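PDB 4HN7: signal transduction protein PmrD from Escherichia coli, which interacts with the phosphorylated response regulator BasR to mediate induction of BasR-activated genes, giving polymyxin resistance in some natural isolates. Local coordinates for residues Ile31-Ser36 with Val66-Ser71; Trp3-Ser8 with Asp44-Leu49. One frame throughout, in Å; residues are numbered along the deposited sequence.

Contact 1: residues Ile31-Ser36 with Val66-Ser71; sequences IAEVKS and VLSASS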
ATOM      1  N   ILE A  31      -8.607  -3.440 -19.814  1.00 48.71           N
ATOM      2  CA  ILE A  31      -8.116  -4.659 -19.288  1.00 47.46           C
ATOM      3  C   ILE A  31      -6.835  -4.221 -18.656  1.00 46.86           C
ATOM      4  O   ILE A  31      -6.107  -3.432 -19.236  1.00 50.71           O
ATOM      5  CB  ILE A  31      -7.798  -5.663 -20.410  1.00 50.97           C
ATOM      6  CG1 ILE A  31      -9.077  -5.955 -21.134  1.00 53.33           C
ATOM      7  CG2 ILE A  31      -7.142  -6.938 -19.827  1.00 54.78           C
ATOM      8  CD1 ILE A  31      -8.951  -6.797 -22.373  1.00 57.23           C
ATOM      9  N   ALA A  32      -6.528  -4.750 -17.485  1.00 48.74           N
ATOM     10  CA  ALA A  32      -5.337  -4.325 -16.799  1.00 48.37           C
ATOM     11  C   ALA A  32      -4.688  -5.468 -16.087  1.00 47.05           C
ATOM     12  O   ALA A  32      -5.338  -6.237 -15.464  1.00 48.43           O
ATOM     13  CB  ALA A  32      -5.649  -3.190 -15.844  1.00 50.16           C
ATOM     14  N   GLU A  33      -3.375  -5.500 -16.180  1.00 52.07           N
ATOM     15  CA  GLU A  33      -2.545  -6.432 -15.521  1.00 57.10           C
ATOM     16  C   GLU A  33      -2.025  -5.697 -14.283  1.00 60.83           C
ATOM     17  O   GLU A  33      -1.400  -4.628 -14.388  1.00 49.95           O
ATOM     18  CB  GLU A  33      -1.433  -6.780 -16.486  1.00 70.67           C
ATOM     19  CG  GLU A  33      -0.668  -8.066 -16.235  1.00 87.11           C
ATOM     20  CD  GLU A  33       0.057  -8.536 -17.511  1.00114.46           C
ATOM     21  OE1 GLU A  33       1.275  -8.218 -17.678  1.00117.47           O
ATOM     22  OE2 GLU A  33      -0.604  -9.195 -18.367  1.00123.87           O
ATOM     23  N   VAL A  34      -2.321  -6.240 -13.099  1.00 56.53           N
ATOM     24  CA  VAL A  34      -2.020  -5.540 -11.876  1.00 52.16           C
ATOM     25  C   VAL A  34      -1.231  -6.453 -10.976  1.00 51.41           C
ATOM     26  O   VAL A  34      -1.160  -7.600 -11.215  1.00 52.85           O
ATOM     27  CB  VAL A  34      -3.288  -5.005 -11.134  1.00 49.99           C
ATOM     28  CG1 VAL A  34      -4.194  -4.221 -12.056  1.00 46.97           C
ATOM     29  CG2 VAL A  34      -4.067  -6.121 -10.502  1.00 53.96           C
ATOM     30  N   LYS A  35      -0.657  -5.895  -9.935  1.00 51.50           N
ATOM     31  CA  LYS A  35       0.037  -6.635  -8.956  1.00 54.98           C
ATOM     32  C   LYS A  35      -0.395  -6.092  -7.591  1.00 53.26           C
ATOM     33  O   LYS A  35      -0.378  -4.888  -7.380  1.00 55.47           O
ATOM     34  CB  LYS A  35       1.511  -6.364  -9.169  1.00 62.12           C
ATOM     35  CG  LYS A  35       2.410  -7.192  -8.305  1.00 64.32           C
ATOM     36  CD  LYS A  35       3.772  -6.533  -8.131  1.00 77.10           C
ATOM     37  CE  LYS A  35       4.819  -7.496  -7.563  1.00 80.29           C
ATOM     38  NZ  LYS A  35       4.265  -8.537  -6.642  1.00 83.34           N
ATOM     39  N   SER A  36      -0.759  -6.969  -6.666  1.00 53.57           N
ATOM     40  CA  SER A  36      -1.120  -6.523  -5.324  1.00 56.34           C
ATOM     41  C   SER A  36      -0.828  -7.602  -4.351  1.00 58.04           C
ATOM     42  O   SER A  36      -0.880  -8.771  -4.689  1.00 62.94           O
ATOM     43  CB  SER A  36      -2.643  -6.257  -5.215  1.00 58.48           C
ATOM     44  OG  SER A  36      -3.003  -5.775  -3.918  1.00 60.59           O
ATOM     45  N   VAL A  66      -0.498  -1.081 -11.182  1.00 49.61           N
ATOM     46  CA  VAL A  66      -0.886  -1.448 -12.526  1.00 49.80           C
ATOM     47  C   VAL A  66       0.377  -1.698 -13.300  1.00 47.60           C
ATOM     48  O   VAL A  66       1.162  -0.833 -13.428  1.00 53.68           O
ATOM     49  CB  VAL A  66      -1.632  -0.343 -13.257  1.00 48.11           C
ATOM     50  CG1 VAL A  66      -1.833  -0.713 -14.679  1.00 46.90           C
ATOM     51  CG2 VAL A  66      -2.971  -0.106 -12.629  1.00 53.73           C
ATOM     52  N   LEU A  67       0.539  -2.895 -13.801  1.00 49.38           N
ATOM     53  CA  LEU A  67       1.688  -3.279 -14.551  1.00 51.23           C
ATOM     54  C   LEU A  67       1.496  -2.995 -16.031  1.00 61.70           C
ATOM     55  O   LEU A  67       2.440  -2.677 -16.733  1.00 67.89           O
ATOM     56  CB  LEU A  67       1.945  -4.763 -14.331  1.00 51.50           C
ATOM     57  CG  LEU A  67       2.295  -5.067 -12.872  1.00 55.55           C
ATOM     58  CD1 LEU A  67       2.669  -6.519 -12.732  1.00 55.20           C
ATOM     59  CD2 LEU A  67       3.444  -4.231 -12.351  1.00 53.40           C
ATOM     60  N   SER A  68       0.282  -3.117 -16.535  1.00 63.29           N
ATOM     61  CA  SER A  68      -0.007  -2.675 -17.901  1.00 57.72           C
ATOM     62  C   SER A  68      -1.488  -2.662 -18.106  1.00 54.46           C
ATOM     63  O   SER A  68      -2.211  -3.326 -17.357  1.00 55.45           O
ATOM     64  CB  SER A  68       0.618  -3.593 -18.954  1.00 67.82           C
ATOM     65  OG  SER A  68      -0.208  -4.711 -19.240  1.00 79.20           O
ATOM     66  N   ALA A  69      -1.912  -1.925 -19.141  1.00 52.72           N
ATOM     67  CA  ALA A  69      -3.307  -1.786 -19.542  1.00 51.63           C
ATOM     68  C   ALA A  69      -3.571  -1.610 -21.027  1.00 51.07           C
ATOM     69  O   ALA A  69      -2.761  -1.080 -21.765  1.00 57.18           O
ATOM     70  CB  ALA A  69      -3.927  -0.623 -18.819  1.00 55.49           C
ATOM     71  N   SER A  70      -4.769  -2.010 -21.416  1.00 48.53           N
ATOM     72  CA  SER A  70      -5.223  -1.896 -22.770  1.00 54.24           C
ATOM     73  C   SER A  70      -6.671  -1.639 -22.687  1.00 51.23           C
ATOM     74  O   SER A  70      -7.246  -1.869 -21.667  1.00 61.16           O
ATOM     75  CB  SER A  70      -5.026  -3.226 -23.454  1.00 60.22           C
ATOM     76  OG  SER A  70      -4.271  -4.071 -22.617  1.00 71.21           O
ATOM     77  N   SER A  71      -7.287  -1.163 -23.734  1.00 49.43           N
ATOM     78  CA  SER A  71      -8.721  -1.069 -23.679  1.00 54.91           C
ATOM     79  C   SER A  71      -9.257  -2.459 -23.943  1.00 59.56           C
ATOM     80  O   SER A  71      -8.522  -3.342 -24.396  1.00 59.21           O
ATOM     81  CB  SER A  71      -9.306  -0.016 -24.626  1.00 59.80           C
ATOM     82  OG  SER A  71      -9.155  -0.407 -25.963  1.00 76.38           O
TER
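Ile31 and Ser70 form a hydrogen-bonded antiparallel pair, and from there the strands 31-35 and 66-71 run side by side with their axes 4.4 Å apart at closest approach and 166° between their directions. Ile31 N donates to Ser70 O at 2.8 Å, and Ser70 N returns a bond to Ile31 O. Glu33 N then reaches Ser68 O at 2.7 Å. Beyond this the register slips by one: Leu67 and Ser68 both face Glu33, a classic beta bulge, in which the Glu33 carbonyl oxygen takes two N-H groups. Leu67 N lies 2.7 Å from Glu33 O, tilted from the carbonyl plane, whereas Ser68 N, 3.1 Å from Glu33 O, sits in that plane on a lone pair.

The bulge also redirects side chains. Leu67 leans toward the partner strand, and its CD1 rests 3.7 Å from Lys35 CB, while the amine end of Lys35 leads away. On one face the methyl groups meet in pairs, Ala32 CB with Ala69 CB and Val34 CG1 with Val66 CG2, each 4.3 Å apart. On the other, the pairing sets Glu33 CB 3.7 Å from Ser68 OG, and Ile31 passes CD1 near the carbonyl oxygen of Ser71.

Strand 16-23 bonds to the far edge of 31-35, through Leu19 and His17, and its Leu19 and Leu21 pack on the Ala32 and Val34 face inside the barrel. Helix 74-84 covers the opposite face, where Trp77 touches Ile31, Glu76 meets both Ile31 and Ser70, and Val83 packs on Glu33.

Contact 2: residues Trp3-Ser8 with Asp44-Leu49; sequences WLVKKS and DLLSPL
Leu46 N meets Trp3 O almost straight on at 2.9 Å, with 173° at the hydrogen, where the antiparallel strands 3-8 and 45-49 approach to 4.8 Å between axes; their directions are 149° apart, and the backbone contact involves Trp3-Val5 and Asp44-Leu46. The return bond from Trp3 N to Leu46 O, 3.0 Å, is more bent and completes a hydrogen-bonded pair. Val5 N closes the set on Asp44 O at 2.9 Å.

Val5 and Leu46 carry the inward packing. In Val5, CG1 lies anti to the backbone N (chi1 -179°), which leaves CG2 next to that N; CG2 comes within 4.1 Å of Leu46 CD1, the two side chains meeting at a slant, and also passes near CB of Asp44. Leu21 of strand 16-23 touches both Val5 and Leu46, and Ile56 and Val64 add to the cover over Leu46. Trp3 takes part through its first carbons: CB lies 4.4 Å from Leu46 CB, and CD1 lies 4.1 Å from Leu46 O, which approaches the indole obliquely. Leu4 and Leu45 share the other face, though the placement of Leu4 CD1 is doubtful. The carboxylate of Asp44 turns away from strand 3-8: OD1 accepts from Lys41 N, and OD2 has a weak bond to the amide of Asn57.

Between the two segments three backbone bonds, one of them to Asp44 just before the strand, thus help to close the six-stranded barrel. The polar pairing across them is entirely main-chain, with apolar side-chain contacts on the Trp3, Val5 and Leu46 side. Even Asp44, an acidic residue, hydrogen-bonds to strand 3-8 through its carbonyl oxygen, its carboxylate being engaged by Lys41 and Asn57.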
ATOM      1  N   TRP A   3     -12.095   3.138 -10.803  1.00 43.32           N
ATOM      2  CA  TRP A   3     -12.391   2.081 -11.737  1.00 39.14           C
ATOM      3  C   TRP A   3     -13.132   1.107 -10.954  1.00 39.49           C
ATOM      4  O   TRP A   3     -12.790   0.880  -9.844  1.00 39.96           O
ATOM      5  CB  TRP A   3     -11.108   1.459 -12.197  1.00 42.36           C
ATOM      6  CG  TRP A   3     -10.273   2.425 -12.993  1.00 51.15           C
ATOM      7  CD1 TRP A   3      -9.254   3.239 -12.534  1.00 45.73           C
ATOM      8  CD2 TRP A   3     -10.434   2.735 -14.408  1.00 48.65           C
ATOM      9  NE1 TRP A   3      -8.804   4.029 -13.578  1.00 46.06           N
ATOM     10  CE2 TRP A   3      -9.495   3.720 -14.729  1.00 42.27           C
ATOM     11  CE3 TRP A   3     -11.260   2.240 -15.424  1.00 44.04           C
ATOM     12  CZ2 TRP A   3      -9.384   4.221 -16.012  1.00 46.45           C
ATOM     13  CZ3 TRP A   3     -11.150   2.749 -16.689  1.00 43.85           C
ATOM     14  CH2 TRP A   3     -10.210   3.708 -16.986  1.00 47.73           C
ATOM     15  N   LEU A   4     -14.122   0.495 -11.545  1.00 45.21           N
ATOM     16  CA  LEU A   4     -14.809  -0.601 -10.911  1.00 54.13           C
ATOM     17  C   LEU A   4     -14.325  -1.904 -11.525  1.00 50.84           C
ATOM     18  O   LEU A   4     -14.287  -2.055 -12.734  1.00 45.27           O
ATOM     19  CB  LEU A   4     -16.289  -0.427 -11.155  1.00 62.30           C
ATOM     20  CG  LEU A   4     -17.186  -0.340  -9.919  1.00 74.92           C
ATOM     21  CD1 LEU A   4     -16.431  -0.364  -8.604  1.00 76.63           C
ATOM     22  CD2 LEU A   4     -18.033   0.923  -9.985  1.00 82.84           C
ATOM     23  N   VAL A   5     -13.918  -2.844 -10.714  1.00 42.39           N
ATOM     24  CA  VAL A   5     -13.494  -4.115 -11.256  1.00 46.46           C
ATOM     25  C   VAL A   5     -14.691  -4.908 -11.712  1.00 46.95           C
ATOM     26  O   VAL A   5     -15.429  -5.357 -10.877  1.00 55.64           O
ATOM     27  CB  VAL A   5     -12.803  -4.934 -10.203  1.00 45.52           C
ATOM     28  CG1 VAL A   5     -12.340  -6.264 -10.787  1.00 49.23           C
ATOM     29  CG2 VAL A   5     -11.670  -4.123  -9.595  1.00 51.25           C
ATOM     30  N   LYS A   6     -14.868  -5.094 -13.017  1.00 51.43           N
ATOM     31  CA  LYS A   6     -15.996  -5.847 -13.574  1.00 51.28           C
ATOM     32  C   LYS A   6     -15.727  -7.323 -13.688  1.00 52.27           C
ATOM     33  O   LYS A   6     -16.662  -8.074 -13.658  1.00 64.18           O
ATOM     34  CB  LYS A   6     -16.389  -5.342 -14.951  1.00 54.66           C
ATOM     35  CG  LYS A   6     -17.188  -4.031 -14.962  1.00 58.79           C
ATOM     36  CD  LYS A   6     -18.565  -4.199 -14.337  1.00 72.61           C
ATOM     37  CE  LYS A   6     -19.682  -3.854 -15.324  1.00 87.91           C
ATOM     38  NZ  LYS A   6     -20.917  -4.678 -15.089  1.00101.63           N
ATOM     39  N   LYS A   7     -14.477  -7.735 -13.841  1.00 54.18           N
ATOM     40  CA  LYS A   7     -14.109  -9.140 -13.964  1.00 47.96           C
ATOM     41  C   LYS A   7     -12.715  -9.302 -13.512  1.00 50.94           C
ATOM     42  O   LYS A   7     -11.926  -8.463 -13.812  1.00 57.17           O
ATOM     43  CB  LYS A   7     -14.043  -9.594 -15.404  1.00 59.22           C
ATOM     44  CG  LYS A   7     -15.266  -9.395 -16.270  1.00 67.26           C
ATOM     45  CD  LYS A   7     -14.798  -9.296 -17.720  1.00 82.78           C
ATOM     46  CE  LYS A   7     -15.927  -9.424 -18.727  1.00102.32           C
ATOM     47  NZ  LYS A   7     -16.142 -10.851 -19.095  1.00121.85           N
ATOM     48  N   SER A   8     -12.401 -10.437 -12.892  1.00 62.96           N
ATOM     49  CA  SER A   8     -11.065 -10.809 -12.350  1.00 66.60           C
ATOM     50  C   SER A   8     -10.614 -12.194 -12.862  1.00 70.19           C
ATOM     51  O   SER A   8     -11.401 -12.994 -13.351  1.00 81.92           O
ATOM     52  CB  SER A   8     -11.061 -10.776 -10.809  1.00 69.69           C
ATOM     53  OG  SER A   8      -9.848 -11.240 -10.257  1.00 77.42           O
ATOM     54  N   ASP A  44     -15.157  -4.396  -6.536  1.00 47.67           N
ATOM     55  CA  ASP A  44     -14.219  -3.461  -5.933  1.00 44.44           C
ATOM     56  C   ASP A  44     -13.984  -2.167  -6.742  1.00 44.23           C
ATOM     57  O   ASP A  44     -14.126  -2.077  -7.968  1.00 40.66           O
ATOM     58  CB  ASP A  44     -12.911  -4.134  -5.605  1.00 50.41           C
ATOM     59  CG  ASP A  44     -13.045  -5.124  -4.444  1.00 65.26           C
ATOM     60  OD1 ASP A  44     -12.053  -5.788  -4.047  1.00 78.15           O
ATOM     61  OD2 ASP A  44     -14.163  -5.252  -3.916  1.00 71.47           O
ATOM     62  N   LEU A  45     -13.711  -1.123  -5.978  1.00 43.09           N
ATOM     63  CA  LEU A  45     -13.367   0.162  -6.497  1.00 45.85           C
ATOM     64  C   LEU A  45     -11.841   0.295  -6.363  1.00 49.43           C
ATOM     65  O   LEU A  45     -11.282   0.053  -5.298  1.00 48.39           O
ATOM     66  CB  LEU A  45     -14.011   1.242  -5.638  1.00 45.23           C
ATOM     67  CG  LEU A  45     -13.734   2.712  -5.910  1.00 44.35           C
ATOM     68  CD1 LEU A  45     -14.522   3.135  -7.089  1.00 44.72           C
ATOM     69  CD2 LEU A  45     -14.131   3.558  -4.732  1.00 44.79           C
ATOM     70  N   LEU A  46     -11.194   0.743  -7.433  1.00 51.15           N
ATOM     71  CA  LEU A  46      -9.785   1.162  -7.377  1.00 51.73           C
ATOM     72  C   LEU A  46      -9.644   2.652  -7.564  1.00 48.36           C
ATOM     73  O   LEU A  46     -10.085   3.165  -8.563  1.00 56.49           O
ATOM     74  CB  LEU A  46      -8.995   0.489  -8.480  1.00 50.33           C
ATOM     75  CG  LEU A  46      -9.020  -1.017  -8.384  1.00 51.53           C
ATOM     76  CD1 LEU A  46      -8.519  -1.508  -9.703  1.00 58.56           C
ATOM     77  CD2 LEU A  46      -8.158  -1.518  -7.253  1.00 51.63           C
ATOM     78  N   SER A  47      -9.008   3.340  -6.632  1.00 49.01           N
ATOM     79  CA  SER A  47      -8.950   4.782  -6.679  1.00 47.76           C
ATOM     80  C   SER A  47      -7.510   5.154  -6.773  1.00 49.03           C
ATOM     81  O   SER A  47      -6.700   4.598  -6.057  1.00 53.63           O
ATOM     82  CB  SER A  47      -9.547   5.326  -5.405  1.00 47.83           C
ATOM     83  OG  SER A  47     -10.188   4.241  -4.701  1.00 67.69           O
ATOM     84  N   PRO A  48      -7.176   6.111  -7.641  1.00 50.23           N
ATOM     85  CA  PRO A  48      -5.808   6.583  -7.809  1.00 52.17           C
ATOM     86  C   PRO A  48      -5.211   7.133  -6.554  1.00 50.50           C
ATOM     87  O   PRO A  48      -5.880   7.864  -5.880  1.00 56.38           O
ATOM     88  CB  PRO A  48      -5.948   7.709  -8.799  1.00 49.89           C
ATOM     89  CG  PRO A  48      -7.340   8.139  -8.647  1.00 52.84           C
ATOM     90  CD  PRO A  48      -8.124   6.918  -8.403  1.00 52.73           C
ATOM     91  N   LEU A  49      -3.988   6.728  -6.233  1.00 51.60           N
ATOM     92  CA  LEU A  49      -3.115   7.408  -5.253  1.00 56.15           C
ATOM     93  C   LEU A  49      -2.030   8.266  -5.937  1.00 64.14           C
ATOM     94  O   LEU A  49      -1.836   9.451  -5.657  1.00 74.27           O
ATOM     95  CB  LEU A  49      -2.357   6.389  -4.388  1.00 50.67           C
ATOM     96  CG  LEU A  49      -3.170   5.671  -3.327  1.00 52.91           C
ATOM     97  CD1 LEU A  49      -2.374   4.591  -2.634  1.00 49.96           C
ATOM     98  CD2 LEU A  49      -3.653   6.684  -2.317  1.00 59.38           C
TER

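Both contacts belong to one antiparallel barrel, their centres 11 Å apart and their nearest atoms about 6 Å apart without touching. Contact 1 joins strands 29-35 and 63-71 within the sheet, whereas contact 2 closes it by pairing the strands at the two ends of the sheet order, 3-9 and 45-50. Strand 16-23 links them, since Leu21 packs on Ala32 of the first and on Val5 and Leu46 of the second. The 66-71 side of contact 1 is largely surface, while contact 2 has no exposed touching residue. Contact 1 is the longer pairing, with five backbone bonds and a bulge; contact 2 makes do with three bonds, and larger apolar groups dominate its side-chain packing.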